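Local coordinates for DUF5624 domain-containing protein (Legionella pneumophila subsp. pneumophila, PDB 4JX2) that is of unknown function but is probably secreted and combines a largely helical body with a small mixed beta sheet in a two-subunit assembly, at residues Leu79-Asn84 and Tyr88-Asp93; Thr114-Ile119 and Ile228-Leu233; His179-Tyr184 and Asn224-Gly229; Ala256-Arg261 and Asn289-Asp294; Arg351-Ile354 and Tyr358-Ser361. All blocks are in the same frame, centred on the assembly; numbering follows the deposited sequence.

Contact 1 (Leu79-Asn84 and Tyr88-Asp93); sequences LILFIN and YIYNSD
Leu-81 and Tyr-88 are joined by two backbone hydrogen bonds, Leu-81 N to Tyr-88 O and Tyr-88 N to Leu-81 O, each 2.7 Å long. They belong to a beta hairpin in which strand 79-84 is followed, antiparallel, by strand 86-90. Two residues along, Leu-79 and Tyr-90 make the next hydrogen-bonded pair, with Leu-79 N to Tyr-90 O at 2.9 Å and Tyr-90 N to Leu-79 O at 3.1 Å. Leu-79 O is met by a second hydrogen, that on Ile-89 CA, 3.2 Å away. Between the two pairs sit Ile-80 and Ile-89, a non-hydrogen-bonded pair on the other face of the sheet; their side chains run side by side, CG1 against CG1 at 4.1 Å. On the face of Leu-79 and Leu-81, helix 315-339 packs through Tyr-321. Here Tyr-88, its CG anti to the carbonyl carbon (chi1 -47°), turns a ring edge to the carbonyl oxygens of Leu-81 and Ile-83, and its CE1 lies 4.1 Å from Ile-83 CB. The hydroxyl of Tyr-90 is held beyond the hairpin by Gly-309 N and Ala-310 O, while Leu-81 crosses the Tyr-90 side chain at about a right angle, CD1 to CD2 4.1 Å.

Contact 2 (Thr114-Ile119 and Ile228-Leu233); sequences TAISHI and IGTFML
Ser-117 carries OG beside its own backbone N (chi1 -63°), and Thr-230 holds OG1 between backbone N and carbonyl carbon (chi1 50°); Ser-117 OG thereby comes to the side of Thr-230 OG1, 2.7 Å away. Met-113 O is also within hydrogen-bonding reach of Ser-117 OG, and Val-226 O and Met-227 O both lie within such reach of Thr-230 OG1, about one turn back in its own helix. Small side chains let the backbones come close, with 5.8 Å between the CA atoms of Ser-117 and Thr-230. On one flank, Ser-117 CB stands over a face of the Phe-231 ring in a CH-pi contact, 4.2 Å from the centroid and displaced toward the rim. On another, Ile-116 CG2 meets Thr-230 CG2 at 3.8 Å, the side chains crossing at about a right angle. Ile-116 also touches Leu-37 of the second subunit. The arrangement is a close helix-helix crossing built on small hydroxyl residues, joining helix 110-117 to helix 223-247 inside the helical DUF5624 region.

Contact 3 (His179-Tyr184 and Asn224-Gly229); sequences HNMIDY and NNVMIG
One methyl group, CG2 of Val-226, receives the two side chains of 179-184 that touch 224-229. Met-181, a selenomethionine, brings CG to 4.2 Å from Val-226 CG2, and Tyr-184 presents a ring edge to the same methyl, with CD2 also 4.2 Å from Val-226 CG2. The two are three residues apart, so they project from neighbouring turns of one helix face, and they converge on this methyl from directions roughly at right angles. In Met-181 the CG is anti to the backbone N (chi1 -174°), which carries the chain outward from its helix; the selenium ends beside Gly-229, with SE 4.9 Å from Gly-229 CA. No hydrogen bond joins the two segments, and the nearest CA atoms, of Met-181 and Val-226, are 7.2 Å apart. Further out, Tyr-184 OH is hydrogen-bonded to Ile-221 O, just ahead of helix 223-247, and this fixes the far end of the ring. Ile-411 and Tyr-422, from loops late in the chain, pack on Met-181, and Ile-116 of helix 110-117 covers Val-226. The result is apolar interhelical packing between helices 175-197 and 223-247, in the buried interior of the helical part of the protein.

Contact 4 (Ala256-Arg261 and Asn289-Asp294); sequences AKVIIR and NKLATD
The peptide group of Ala-256 is the flat surface that Leu-291 meets: CD1 of the leucine stands to one side of the peptide plane, 3.8 Å from Ala-256 O, and lies 3.9 Å from Ala-256 CB. The same carbonyl oxygen is hydrogen-bonded to Arg-295 NE. Leu-291 reaches Ala-256 and the start of the strand because its CG is anti to the backbone N (chi1 168°), and its branched end then divides: CD1 goes to Ala-256, while Leu-291 CD2 meets Val-258 CG2 at 3.8 Å, the two side chains set at a slant. These contacts lie in a beta-alpha-beta crossover: strand 257-262 leads through helix 279-286 to the parallel neighbouring strand 296-298, and Leu-291 sits in the loop that returns from the helix to the sheet. Val-283 of that helix touches Leu-291, while Ile-80 of strand 79-84 packs on both Ala-256 and Val-258, so the leucine is lodged between helix and sheet. The backbone N of Leu-291 is hydrogen-bonded to Ser-287 OG.

Contact 5 (Arg351-Ile354 and Tyr358-Ser361); sequences RPAI and YTYS. With SO4 (sulfate ion), chain H.
Within the irregular linker between helix 315-339 and helix 366-378, the chain doubles back and lays Tyr-360 against Ala-353 and Ile-354. The tyrosine backs onto the peptide group that follows Ile-354: its CB is 3.4 Å from Ile-354 O, and one face of the ring covers Ile-354 C, which sits 3.6 Å above the plane and toward the rim. With CG anti to the backbone N (chi1 -176°), the ring also reaches the preceding residue, where CD1 lies 4.2 Å from Ala-353 CB. Thr-359 OG1 also lies 4.2 Å from Ala-353 CB. No hydrogen bond crosses between the segments; the turn of the loop is instead tied by Asp-357, whose OD2 accepts Ile-354 N and forms a salt bridge with Arg-351 NH1. Arg-351 holds CG between its backbone N and carbonyl carbon (chi1 68°), which directs the extended chain alongside the following backbone, where NH1 also makes a weak bond of 2.9 Å to Pro-352 O. Gly-275 O takes the NE hydrogen, and Phe-390 offers its ring to the arginine in a cation-pi contact. Leu-348 of the second subunit packs on Arg-351 and Ile-354. A sulfate ion, probably from the crystallisation liquor, lies beside the backbone N of Arg-351, held by Gly-275 N and Lys-274 NZ; Arg-351 N adds a weak bond of 3.5 Å to sulfate O3.

Two pairs of contacts adjoin, on opposite sides of the chain's centre. Contacts 1 and 4, with centres 12 Å apart, share one mixed sheet: strands 79-84 and 257-262 are neighbours, joined by Ile-80 N to Lys-257 O and Phe-82 O to Arg-261 N, both 2.8 Å. Contacts 2 and 3, 7 Å apart between centres, both use helix 223-247, and Met-181 CE packs on Thr-230 CG2 at 3.5 Å. The centres of contacts 1 and 3 are 36 Å apart. Contact 5 touches neither pair; its nearest atoms are about 8 Å from contact 2 and 10 Å from contact 4. Contacts 2 to 5, unlike contact 1, touch the second subunit; the sulfate lies at contact 5.

Contact 1 (Leu79-Asn84 and Tyr88-Asp93)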
# COMPACT_ATOMS: atom_id res chain seq x y z
N LEU A 79 17.88 -11.41 -6.67
CA LEU A 79 16.74 -10.51 -6.76
C LEU A 79 15.51 -11.35 -7.04
O LEU A 79 15.45 -12.00 -8.09
CB LEU A 79 16.95 -9.48 -7.88
CG LEU A 79 17.44 -8.07 -7.53
CD1 LEU A 79 17.49 -7.20 -8.79
CD2 LEU A 79 16.52 -7.38 -6.51
N ILE A 80 14.55 -11.39 -6.09
CA ILE A 80 13.31 -12.16 -6.26
C ILE A 80 12.21 -11.12 -6.47
O ILE A 80 11.90 -10.37 -5.55
CB ILE A 80 13.10 -13.12 -5.07
CG1 ILE A 80 14.29 -14.13 -5.03
CG2 ILE A 80 11.77 -13.85 -5.19
CD1 ILE A 80 14.51 -14.81 -3.81
N LEU A 81 11.73 -11.00 -7.74
CA LEU A 81 10.79 -9.95 -8.17
C LEU A 81 9.43 -10.47 -8.61
O LEU A 81 9.29 -11.06 -9.69
CB LEU A 81 11.38 -9.13 -9.35
CG LEU A 81 12.82 -8.63 -9.27
CD1 LEU A 81 13.29 -8.19 -10.62
CD2 LEU A 81 12.95 -7.48 -8.32
N PHE A 82 8.40 -10.17 -7.79
CA PHE A 82 7.01 -10.48 -8.09
C PHE A 82 6.44 -9.22 -8.68
O PHE A 82 6.06 -8.31 -7.93
CB PHE A 82 6.24 -10.93 -6.84
CG PHE A 82 6.70 -12.26 -6.26
CD1 PHE A 82 7.70 -12.31 -5.29
CD2 PHE A 82 6.10 -13.45 -6.65
CE1 PHE A 82 8.10 -13.53 -4.74
CE2 PHE A 82 6.47 -14.66 -6.07
CZ PHE A 82 7.48 -14.70 -5.14
N ILE A 83 6.49 -9.11 -10.01
CA ILE A 83 6.05 -7.90 -10.70
C ILE A 83 4.89 -8.25 -11.61
O ILE A 83 5.04 -9.04 -12.55
CB ILE A 83 7.24 -7.21 -11.43
CG1 ILE A 83 8.30 -6.75 -10.38
CG2 ILE A 83 6.74 -6.03 -12.31
CD1 ILE A 83 9.56 -6.20 -10.89
N ASN A 84 3.72 -7.62 -11.32
CA ASN A 84 2.44 -7.77 -12.00
C ASN A 84 1.89 -9.18 -11.75
O ASN A 84 1.36 -9.39 -10.67
CB ASN A 84 2.52 -7.43 -13.49
CG ASN A 84 2.58 -5.95 -13.76
OD1 ASN A 84 1.88 -5.15 -13.13
ND2 ASN A 84 3.39 -5.55 -14.73
N TYR A 88 10.15 -13.13 -11.25
CA TYR A 88 11.47 -13.10 -11.90
C TYR A 88 12.56 -13.25 -10.86
O TYR A 88 12.55 -12.54 -9.84
CB TYR A 88 11.72 -11.83 -12.71
CG TYR A 88 10.59 -11.39 -13.61
CD1 TYR A 88 9.55 -10.59 -13.12
CD2 TYR A 88 10.61 -11.68 -14.97
CE1 TYR A 88 8.54 -10.14 -13.96
CE2 TYR A 88 9.59 -11.24 -15.82
CZ TYR A 88 8.56 -10.46 -15.31
OH TYR A 88 7.54 -10.05 -16.13
N ILE A 89 13.53 -14.14 -11.11
CA ILE A 89 14.70 -14.28 -10.26
C ILE A 89 15.92 -13.96 -11.14
O ILE A 89 16.08 -14.56 -12.22
CB ILE A 89 14.84 -15.65 -9.52
CG1 ILE A 89 13.57 -15.97 -8.67
CG2 ILE A 89 16.13 -15.66 -8.64
CD1 ILE A 89 13.48 -17.38 -8.07
N TYR A 90 16.73 -13.00 -10.68
CA TYR A 90 17.98 -12.54 -11.29
C TYR A 90 19.14 -12.69 -10.30
O TYR A 90 19.00 -12.37 -9.12
CB TYR A 90 17.88 -11.08 -11.76
CG TYR A 90 17.08 -10.90 -13.03
CD1 TYR A 90 17.68 -11.07 -14.28
CD2 TYR A 90 15.73 -10.55 -12.99
CE1 TYR A 90 16.95 -10.90 -15.46
CE2 TYR A 90 14.98 -10.42 -14.17
CZ TYR A 90 15.60 -10.59 -15.40
OH TYR A 90 14.89 -10.44 -16.56
N ASN A 91 20.29 -13.16 -10.79
CA ASN A 91 21.47 -13.31 -9.94
C ASN A 91 22.28 -11.98 -9.95
O ASN A 91 21.87 -11.03 -10.62
CB ASN A 91 22.31 -14.54 -10.35
CG ASN A 91 22.97 -14.52 -11.74
OD1 ASN A 91 23.11 -13.49 -12.42
ND2 ASN A 91 23.48 -15.68 -12.15
N SER A 92 23.41 -11.94 -9.20
CA SER A 92 24.33 -10.79 -9.08
C SER A 92 24.88 -10.38 -10.42
O SER A 92 25.14 -9.21 -10.63
CB SER A 92 25.49 -11.12 -8.15
OG SER A 92 25.05 -11.77 -6.97
N ASP A 93 25.02 -11.34 -11.34
CA ASP A 93 25.55 -11.11 -12.68
C ASP A 93 24.46 -10.63 -13.66
O ASP A 93 24.71 -10.62 -14.87
CB ASP A 93 26.24 -12.39 -13.19
CG ASP A 93 27.43 -12.85 -12.36
OD1 ASP A 93 28.13 -11.97 -11.78
OD2 ASP A 93 27.69 -14.07 -12.32

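Contact 2 (Thr114-Ile119 and Ile228-Leu233)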
# COMPACT_ATOMS: atom_id res chain seq x y z
N THR A 114 -10.58 -21.05 -12.54
CA THR A 114 -11.06 -19.70 -12.21
C THR A 114 -12.45 -19.46 -12.81
O THR A 114 -13.29 -18.88 -12.13
CB THR A 114 -10.03 -18.63 -12.64
OG1 THR A 114 -8.81 -18.90 -11.94
CG2 THR A 114 -10.47 -17.21 -12.34
N ALA A 115 -12.69 -19.94 -14.05
CA ALA A 115 -13.96 -19.83 -14.76
C ALA A 115 -15.10 -20.44 -13.93
O ALA A 115 -16.17 -19.85 -13.84
CB ALA A 115 -13.87 -20.52 -16.13
N ILE A 116 -14.85 -21.60 -13.30
CA ILE A 116 -15.84 -22.28 -12.45
C ILE A 116 -16.04 -21.49 -11.11
O ILE A 116 -17.19 -21.30 -10.71
CB ILE A 116 -15.48 -23.79 -12.22
CG1 ILE A 116 -15.43 -24.57 -13.56
CG2 ILE A 116 -16.40 -24.48 -11.18
CD1 ILE A 116 -16.78 -24.64 -14.41
N SER A 117 -14.94 -21.00 -10.48
CA SER A 117 -14.94 -20.24 -9.20
C SER A 117 -15.76 -18.99 -9.28
O SER A 117 -16.43 -18.63 -8.31
CB SER A 117 -13.52 -19.81 -8.81
OG SER A 117 -12.61 -20.87 -8.56
N HIS A 118 -15.68 -18.32 -10.45
CA HIS A 118 -16.28 -17.04 -10.78
C HIS A 118 -17.79 -17.08 -11.10
O HIS A 118 -18.41 -16.01 -11.20
CB HIS A 118 -15.51 -16.43 -11.94
CG HIS A 118 -14.27 -15.72 -11.49
ND1 HIS A 118 -13.38 -15.18 -12.40
CD2 HIS A 118 -13.83 -15.46 -10.24
CE1 HIS A 118 -12.44 -14.60 -11.67
NE2 HIS A 118 -12.66 -14.76 -10.37
N ILE A 119 -18.39 -18.28 -11.15
CA ILE A 119 -19.83 -18.45 -11.39
C ILE A 119 -20.63 -17.81 -10.24
O ILE A 119 -21.59 -17.08 -10.51
CB ILE A 119 -20.18 -19.95 -11.65
CG1 ILE A 119 -19.69 -20.34 -13.06
CG2 ILE A 119 -21.68 -20.24 -11.45
CD1 ILE A 119 -19.70 -21.85 -13.38
N ILE A 228 -14.67 -22.78 -2.72
CA ILE A 228 -13.48 -23.04 -1.90
C ILE A 228 -12.59 -24.10 -2.59
O ILE A 228 -11.39 -23.87 -2.75
CB ILE A 228 -13.82 -23.41 -0.43
CG1 ILE A 228 -14.73 -22.34 0.27
CG2 ILE A 228 -12.56 -23.70 0.39
CD1 ILE A 228 -14.32 -20.77 0.10
N GLY A 229 -13.20 -25.21 -3.03
CA GLY A 229 -12.49 -26.30 -3.69
C GLY A 229 -11.68 -25.85 -4.89
O GLY A 229 -10.50 -26.16 -5.01
N THR A 230 -12.32 -25.08 -5.78
CA THR A 230 -11.71 -24.54 -7.00
C THR A 230 -10.60 -23.55 -6.67
O THR A 230 -9.55 -23.63 -7.30
CB THR A 230 -12.75 -23.89 -7.90
OG1 THR A 230 -13.55 -22.98 -7.13
CG2 THR A 230 -13.63 -24.89 -8.58
N PHE A 231 -10.81 -22.64 -5.69
CA PHE A 231 -9.79 -21.68 -5.26
C PHE A 231 -8.55 -22.43 -4.72
O PHE A 231 -7.41 -22.08 -5.04
CB PHE A 231 -10.34 -20.70 -4.20
CG PHE A 231 -11.17 -19.55 -4.73
CD1 PHE A 231 -10.75 -18.81 -5.83
CD2 PHE A 231 -12.34 -19.16 -4.09
CE1 PHE A 231 -11.50 -17.72 -6.29
CE2 PHE A 231 -13.12 -18.10 -4.57
CZ PHE A 231 -12.68 -17.37 -5.66
N MSE A 232 -8.80 -23.48 -3.90
CA MSE A 232 -7.78 -24.36 -3.33
C MSE A 232 -6.92 -25.00 -4.42
O MSE A 232 -5.71 -25.10 -4.26
CB MSE A 232 -8.44 -25.47 -2.50
CG MSE A 232 -8.88 -25.04 -1.13
SE MSE A 232 -7.44 -24.67 0.11
CE MSE A 232 -8.47 -24.16 1.70
N LEU A 233 -7.54 -25.47 -5.51
CA LEU A 233 -6.81 -26.17 -6.56
C LEU A 233 -5.96 -25.23 -7.36
O LEU A 233 -4.88 -25.61 -7.80
CB LEU A 233 -7.75 -26.96 -7.48
CG LEU A 233 -8.49 -28.15 -6.84
CD1 LEU A 233 -9.57 -28.62 -7.75
CD2 LEU A 233 -7.55 -29.30 -6.49

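Contact 3 (His179-Tyr184 and Asn224-Gly229)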
# COMPACT_ATOMS: atom_id res chain seq x y z
N HIS A 179 -13.10 -33.92 -11.60
CA HIS A 179 -13.98 -34.11 -12.74
C HIS A 179 -15.46 -34.05 -12.32
O HIS A 179 -16.24 -33.31 -12.93
CB HIS A 179 -13.70 -35.44 -13.45
CG HIS A 179 -14.73 -35.75 -14.49
ND1 HIS A 179 -15.81 -36.58 -14.21
CD2 HIS A 179 -14.88 -35.24 -15.73
CE1 HIS A 179 -16.55 -36.57 -15.30
NE2 HIS A 179 -16.02 -35.80 -16.25
N ASN A 180 -15.83 -34.85 -11.30
CA ASN A 180 -17.20 -34.93 -10.78
C ASN A 180 -17.69 -33.61 -10.24
O ASN A 180 -18.87 -33.27 -10.38
CB ASN A 180 -17.30 -35.98 -9.69
CG ASN A 180 -17.10 -37.39 -10.19
OD1 ASN A 180 -17.29 -37.70 -11.37
ND2 ASN A 180 -16.75 -38.26 -9.28
N MSE A 181 -16.76 -32.86 -9.62
CA MSE A 181 -17.05 -31.57 -9.04
C MSE A 181 -17.39 -30.53 -10.13
O MSE A 181 -18.37 -29.79 -9.95
CB MSE A 181 -15.88 -31.10 -8.19
CG MSE A 181 -16.21 -29.82 -7.47
SE MSE A 181 -14.73 -28.65 -7.41
CE MSE A 181 -14.78 -28.15 -9.28
N ILE A 182 -16.62 -30.47 -11.25
CA ILE A 182 -16.91 -29.52 -12.32
C ILE A 182 -18.25 -29.91 -12.98
O ILE A 182 -19.07 -29.04 -13.28
CB ILE A 182 -15.73 -29.39 -13.33
CG1 ILE A 182 -14.52 -28.73 -12.66
CG2 ILE A 182 -16.14 -28.59 -14.59
CD1 ILE A 182 -13.23 -29.20 -13.11
N ASP A 183 -18.49 -31.23 -13.13
CA ASP A 183 -19.74 -31.74 -13.67
C ASP A 183 -20.93 -31.30 -12.76
O ASP A 183 -21.89 -30.71 -13.26
CB ASP A 183 -19.68 -33.26 -13.82
CG ASP A 183 -20.85 -33.82 -14.59
OD1 ASP A 183 -20.94 -33.55 -15.81
OD2 ASP A 183 -21.70 -34.48 -13.97
N TYR A 184 -20.80 -31.54 -11.44
CA TYR A 184 -21.76 -31.15 -10.40
C TYR A 184 -22.02 -29.63 -10.41
O TYR A 184 -23.18 -29.19 -10.33
CB TYR A 184 -21.23 -31.57 -9.00
CG TYR A 184 -22.11 -31.11 -7.86
CD1 TYR A 184 -23.32 -31.75 -7.59
CD2 TYR A 184 -21.75 -30.02 -7.07
CE1 TYR A 184 -24.14 -31.32 -6.54
CE2 TYR A 184 -22.56 -29.58 -6.03
CZ TYR A 184 -23.75 -30.25 -5.76
OH TYR A 184 -24.56 -29.82 -4.74
N ASN A 224 -20.93 -22.75 -2.44
CA ASN A 224 -19.92 -22.19 -1.55
C ASN A 224 -18.72 -23.15 -1.45
O ASN A 224 -17.58 -22.70 -1.51
CB ASN A 224 -20.53 -21.96 -0.17
CG ASN A 224 -21.45 -20.77 0.03
OD1 ASN A 224 -21.35 -19.72 -0.59
ND2 ASN A 224 -22.31 -20.88 1.02
N ASN A 225 -18.98 -24.49 -1.33
CA ASN A 225 -17.94 -25.53 -1.26
C ASN A 225 -17.18 -25.65 -2.60
O ASN A 225 -15.96 -25.85 -2.60
CB ASN A 225 -18.55 -26.87 -0.89
CG ASN A 225 -19.03 -26.99 0.54
OD1 ASN A 225 -19.68 -26.09 1.12
ND2 ASN A 225 -18.80 -28.16 1.12
N VAL A 226 -17.89 -25.50 -3.74
CA VAL A 226 -17.28 -25.53 -5.06
C VAL A 226 -16.32 -24.34 -5.17
O VAL A 226 -15.21 -24.50 -5.67
CB VAL A 226 -18.33 -25.58 -6.21
CG1 VAL A 226 -17.70 -25.31 -7.57
CG2 VAL A 226 -19.04 -26.91 -6.23
N MSE A 227 -16.73 -23.16 -4.66
CA MSE A 227 -15.88 -21.97 -4.70
C MSE A 227 -14.61 -22.17 -3.91
O MSE A 227 -13.56 -21.82 -4.43
CB MSE A 227 -16.63 -20.74 -4.21
CG MSE A 227 -17.56 -20.22 -5.28
SE MSE A 227 -18.30 -18.53 -4.85
CE MSE A 227 -19.68 -19.08 -3.48
N ILE A 228 -14.67 -22.78 -2.72
CA ILE A 228 -13.48 -23.04 -1.90
C ILE A 228 -12.59 -24.10 -2.59
O ILE A 228 -11.39 -23.87 -2.75
CB ILE A 228 -13.82 -23.41 -0.43
CG1 ILE A 228 -14.73 -22.34 0.27
CG2 ILE A 228 -12.56 -23.70 0.39
CD1 ILE A 228 -14.32 -20.77 0.10
N GLY A 229 -13.20 -25.21 -3.03
CA GLY A 229 -12.49 -26.30 -3.69
C GLY A 229 -11.68 -25.85 -4.89
O GLY A 229 -10.50 -26.16 -5.01

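Contact 4 (Ala256-Arg261 and Asn289-Asp294)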
# COMPACT_ATOMS: atom_id res chain seq x y z
N ALA A 256 18.80 -13.18 0.07
CA ALA A 256 17.82 -12.89 -0.98
C ALA A 256 17.20 -11.49 -0.77
O ALA A 256 17.14 -11.00 0.35
CB ALA A 256 16.73 -13.96 -1.00
N LYS A 257 16.82 -10.84 -1.87
CA LYS A 257 16.24 -9.51 -1.88
C LYS A 257 14.87 -9.65 -2.56
O LYS A 257 14.83 -9.85 -3.77
CB LYS A 257 17.19 -8.55 -2.63
CG LYS A 257 18.54 -8.41 -1.95
CD LYS A 257 19.60 -7.79 -2.83
CE LYS A 257 20.82 -7.41 -2.01
NZ LYS A 257 21.93 -6.92 -2.86
N VAL A 258 13.76 -9.63 -1.78
CA VAL A 258 12.41 -9.85 -2.31
C VAL A 258 11.65 -8.53 -2.46
O VAL A 258 11.54 -7.75 -1.51
CB VAL A 258 11.59 -10.90 -1.51
CG1 VAL A 258 10.27 -11.21 -2.17
CG2 VAL A 258 12.39 -12.19 -1.35
N ILE A 259 11.14 -8.30 -3.69
CA ILE A 259 10.33 -7.15 -4.10
C ILE A 259 8.98 -7.68 -4.56
O ILE A 259 8.92 -8.53 -5.45
CB ILE A 259 11.03 -6.28 -5.18
CG1 ILE A 259 12.20 -5.48 -4.58
CG2 ILE A 259 10.01 -5.37 -5.93
CD1 ILE A 259 13.12 -4.90 -5.59
N ILE A 260 7.91 -7.16 -3.94
CA ILE A 260 6.54 -7.53 -4.28
C ILE A 260 5.81 -6.29 -4.82
O ILE A 260 5.60 -5.32 -4.10
CB ILE A 260 5.78 -8.20 -3.10
CG1 ILE A 260 6.49 -9.52 -2.67
CG2 ILE A 260 4.31 -8.42 -3.47
CD1 ILE A 260 6.07 -10.12 -1.37
N ARG A 261 5.46 -6.34 -6.11
CA ARG A 261 4.68 -5.35 -6.87
C ARG A 261 3.69 -6.17 -7.71
O ARG A 261 3.56 -6.03 -8.92
CB ARG A 261 5.61 -4.44 -7.72
CG ARG A 261 4.90 -3.25 -8.35
CD ARG A 261 5.32 -3.14 -9.80
NE ARG A 261 4.63 -2.06 -10.51
CZ ARG A 261 3.53 -2.23 -11.22
NH1 ARG A 261 2.95 -3.42 -11.30
NH2 ARG A 261 2.98 -1.20 -11.86
N ASN A 289 11.92 -20.74 6.18
CA ASN A 289 12.03 -19.70 7.20
C ASN A 289 13.48 -19.22 7.43
O ASN A 289 13.78 -18.65 8.48
CB ASN A 289 11.37 -20.16 8.49
CG ASN A 289 9.87 -20.21 8.32
OD1 ASN A 289 9.19 -19.17 8.36
ND2 ASN A 289 9.36 -21.39 8.00
N LYS A 290 14.35 -19.38 6.41
CA LYS A 290 15.75 -18.94 6.47
C LYS A 290 15.88 -17.49 5.95
O LYS A 290 16.93 -16.88 6.13
CB LYS A 290 16.67 -19.90 5.68
CG LYS A 290 16.71 -21.33 6.22
CD LYS A 290 17.39 -22.29 5.23
CE LYS A 290 17.58 -23.68 5.79
NZ LYS A 290 18.84 -24.33 5.32
N LEU A 291 14.81 -16.94 5.35
CA LEU A 291 14.78 -15.56 4.86
C LEU A 291 14.03 -14.67 5.84
O LEU A 291 12.87 -14.91 6.14
CB LEU A 291 14.14 -15.46 3.45
CG LEU A 291 13.79 -14.05 2.95
CD1 LEU A 291 15.04 -13.27 2.50
CD2 LEU A 291 12.79 -14.12 1.85
N ALA A 292 14.73 -13.63 6.33
CA ALA A 292 14.20 -12.62 7.26
C ALA A 292 13.09 -11.85 6.58
O ALA A 292 13.23 -11.45 5.42
CB ALA A 292 15.32 -11.69 7.71
N THR A 293 11.99 -11.66 7.28
CA THR A 293 10.80 -10.99 6.76
C THR A 293 11.08 -9.51 6.43
O THR A 293 10.44 -8.98 5.52
CB THR A 293 9.62 -11.18 7.71
OG1 THR A 293 9.99 -10.68 8.99
CG2 THR A 293 9.21 -12.64 7.83
N ASP A 294 12.05 -8.87 7.10
CA ASP A 294 12.40 -7.46 6.82
C ASP A 294 13.13 -7.30 5.47
O ASP A 294 13.39 -6.17 5.06
CB ASP A 294 13.25 -6.87 7.96
CG ASP A 294 14.58 -7.59 8.12
OD1 ASP A 294 15.55 -7.23 7.41
OD2 ASP A 294 14.64 -8.55 8.94

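Contact 5 (Arg351-Ile354 and Tyr358-Ser361)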
# COMPACT_ATOMS: atom_id res chain seq x y z
N ARG A 351 -1.09 -8.60 11.72
CA ARG A 351 -2.52 -8.74 11.90
C ARG A 351 -2.81 -10.02 12.71
O ARG A 351 -2.01 -10.97 12.70
CB ARG A 351 -3.27 -8.71 10.57
CG ARG A 351 -3.02 -9.91 9.69
CD ARG A 351 -4.10 -10.05 8.64
NE ARG A 351 -3.77 -11.16 7.77
CZ ARG A 351 -3.97 -12.43 8.09
NH1 ARG A 351 -4.55 -12.74 9.24
NH2 ARG A 351 -3.58 -13.39 7.27
N PRO A 352 -3.92 -10.05 13.47
CA PRO A 352 -4.25 -11.28 14.19
C PRO A 352 -4.65 -12.42 13.25
O PRO A 352 -5.07 -12.21 12.09
CB PRO A 352 -5.40 -10.87 15.09
CG PRO A 352 -6.00 -9.66 14.45
CD PRO A 352 -4.98 -9.02 13.60
N ALA A 353 -4.54 -13.64 13.77
CA ALA A 353 -5.00 -14.82 13.05
C ALA A 353 -6.55 -14.74 12.89
O ALA A 353 -7.27 -14.33 13.81
CB ALA A 353 -4.60 -16.06 13.80
N ILE A 354 -7.04 -15.02 11.69
CA ILE A 354 -8.47 -14.99 11.39
C ILE A 354 -8.83 -16.26 10.62
O ILE A 354 -7.92 -16.88 10.03
CB ILE A 354 -8.83 -13.69 10.60
CG1 ILE A 354 -8.01 -13.53 9.28
CG2 ILE A 354 -8.71 -12.46 11.51
CD1 ILE A 354 -8.63 -12.53 8.28
N TYR A 358 -3.61 -20.63 8.09
CA TYR A 358 -3.16 -21.96 8.50
C TYR A 358 -3.06 -22.03 10.02
O TYR A 358 -3.59 -22.95 10.63
CB TYR A 358 -1.82 -22.34 7.85
CG TYR A 358 -1.49 -23.80 8.04
CD1 TYR A 358 -2.28 -24.79 7.48
CD2 TYR A 358 -0.40 -24.19 8.82
CE1 TYR A 358 -2.01 -26.14 7.69
CE2 TYR A 358 -0.09 -25.55 9.00
CZ TYR A 358 -0.90 -26.52 8.43
OH TYR A 358 -0.64 -27.86 8.60
N THR A 359 -2.42 -21.01 10.62
CA THR A 359 -2.20 -20.89 12.08
C THR A 359 -3.50 -20.76 12.89
O THR A 359 -3.45 -20.96 14.11
CB THR A 359 -1.29 -19.68 12.40
OG1 THR A 359 -1.82 -18.49 11.80
CG2 THR A 359 0.15 -19.90 11.96
N TYR A 360 -4.63 -20.41 12.25
CA TYR A 360 -5.90 -20.20 12.94
C TYR A 360 -6.53 -21.51 13.48
O TYR A 360 -6.73 -21.62 14.69
CB TYR A 360 -6.90 -19.44 12.05
CG TYR A 360 -8.17 -19.13 12.80
CD1 TYR A 360 -8.19 -18.15 13.79
CD2 TYR A 360 -9.33 -19.87 12.58
CE1 TYR A 360 -9.35 -17.90 14.53
CE2 TYR A 360 -10.49 -19.63 13.31
CZ TYR A 360 -10.49 -18.64 14.28
OH TYR A 360 -11.63 -18.40 15.01
N SER A 361 -6.93 -22.44 12.60
CA SER A 361 -7.53 -23.70 13.03
C SER A 361 -6.62 -24.85 12.60
O SER A 361 -6.28 -24.90 11.41
CB SER A 361 -8.92 -23.87 12.41
OG SER A 361 -9.92 -24.19 13.36
S SO4 H . -0.15 -6.11 8.22
O1 SO4 H . -0.90 -5.43 9.30
O2 SO4 H . 1.03 -5.26 7.81
O3 SO4 H . 0.23 -7.49 8.71
O4 SO4 H . -1.07 -6.17 7.08